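Local coordinates for protein probable aminotransferase (Pseudomonas aeruginosa, PDB 5YKR) that is probably a class-III aminotransferase, a dimeric enzyme of the pyridoxal-phosphate-dependent aminotransferase clan, at residues 147-150 with 151-154. Sequence-based numbering, arbitrary orientation.
Sequences LRLC and RMLS
Ser154 bonds back to Cys150 twice in the last turn of helix 139-154. Its OG donates to Cys150 O at 2.7 Å, and its backbone N reaches the same oxygen at 3.0 Å. The two donors come from opposite faces of the carbonyl plane, so both fit on one acceptor. OG stands between the backbone N and the carbonyl carbon (chi1 70°), which turns it back over the helix. It also accepts from Arg156 N just past the helix end. The three residues before it, Arg151, Met152 and Leu153, donate their backbone N to the carbonyls of Leu147, Arg148 and Leu149, the regular i to i-4 pattern.

The tight side holds Leu147 and Cys150. They pack on Ala222 of strand 220-225 and on strand 255-259, neighbouring parallel strands of the large mixed sheet. Such a helix against a central sheet belongs to the large domain of fold-type I PLP enzymes. Arg151 leaves this side as an extended chain, and its NH1 passes Leu147 CB at 4.2 Å. Arg148, also buried, bends at chi3 (-73°). Both arginines reach the subunit interface: Arg151 binds Asp157 O, Glu172 (a salt bridge) and Asn192 of the second subunit, while Arg148 NH2 forms a salt bridge with Asp171 and NH1 a hydrogen bond with His190 O, both of the second subunit.

The end of the helix is more open: Met152, Leu153 and Ser154 are partly exposed. Met152 SD lies 4.0 Å from Arg148 CG and the same distance, 4.0 Å, from Leu149 CD2. The sulfur touches both side chains by van der Waals contact.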
# COMPACT_ATOMS: atom_id res chain seq x y z
N LEU A 147 -13.28 6.33 1.87
CA LEU A 147 -13.87 7.57 1.32
C LEU A 147 -14.60 7.27 -0.00
O LEU A 147 -15.71 7.82 -0.24
CB LEU A 147 -12.82 8.63 1.14
CG LEU A 147 -12.21 9.21 2.42
CD1 LEU A 147 -11.09 10.21 2.06
CD2 LEU A 147 -13.30 9.86 3.28
N ARG A 148 -14.02 6.43 -0.87
CA ARG A 148 -14.69 6.03 -2.10
C ARG A 148 -16.05 5.40 -1.82
O ARG A 148 -17.04 5.75 -2.46
CB ARG A 148 -13.78 5.06 -2.88
CG ARG A 148 -14.47 4.36 -4.05
CD ARG A 148 -13.54 3.42 -4.81
NE ARG A 148 -12.58 4.15 -5.61
CZ ARG A 148 -12.83 4.75 -6.77
NH1 ARG A 148 -13.95 4.58 -7.36
NH2 ARG A 148 -11.88 5.53 -7.35
N LEU A 149 -16.09 4.45 -0.87
CA LEU A 149 -17.32 3.79 -0.58
C LEU A 149 -18.35 4.77 0.00
O LEU A 149 -19.55 4.64 -0.26
CB LEU A 149 -17.06 2.62 0.39
CG LEU A 149 -16.32 1.44 -0.23
CD1 LEU A 149 -15.86 0.45 0.81
CD2 LEU A 149 -17.15 0.71 -1.30
N CYS A 150 -17.89 5.74 0.81
CA CYS A 150 -18.81 6.77 1.34
C CYS A 150 -19.38 7.63 0.23
O CYS A 150 -20.56 8.00 0.28
CB CYS A 150 -18.14 7.61 2.42
SG CYS A 150 -17.82 6.75 3.96
N ARG A 151 -18.55 8.00 -0.74
CA ARG A 151 -19.07 8.72 -1.92
C ARG A 151 -20.11 7.88 -2.69
O ARG A 151 -21.16 8.39 -3.12
CB ARG A 151 -17.94 9.18 -2.84
CG ARG A 151 -17.08 10.27 -2.25
CD ARG A 151 -16.15 10.87 -3.32
NE ARG A 151 -15.42 12.00 -2.82
CZ ARG A 151 -14.22 12.01 -2.30
NH1 ARG A 151 -13.50 10.93 -2.25
NH2 ARG A 151 -13.72 13.19 -1.82
N MET A 152 -19.82 6.58 -2.84
CA MET A 152 -20.74 5.68 -3.54
C MET A 152 -22.07 5.55 -2.81
O MET A 152 -23.12 5.69 -3.46
CB MET A 152 -20.14 4.29 -3.71
CG MET A 152 -18.98 4.23 -4.72
SD MET A 152 -18.05 2.70 -4.61
CE MET A 152 -19.30 1.47 -4.89
N LEU A 153 -22.03 5.35 -1.49
CA LEU A 153 -23.27 5.10 -0.75
C LEU A 153 -24.09 6.34 -0.56
O LEU A 153 -25.33 6.27 -0.49
CB LEU A 153 -22.98 4.37 0.54
CG LEU A 153 -22.39 5.16 1.71
CD1 LEU A 153 -23.51 5.81 2.54
CD2 LEU A 153 -21.56 4.28 2.61
N SER A 154 -23.43 7.51 -0.51
CA SER A 154 -24.14 8.75 -0.16
C SER A 154 -24.55 9.54 -1.39
O SER A 154 -25.47 10.34 -1.33
CB SER A 154 -23.26 9.62 0.71
OG SER A 154 -22.15 10.19 -0.01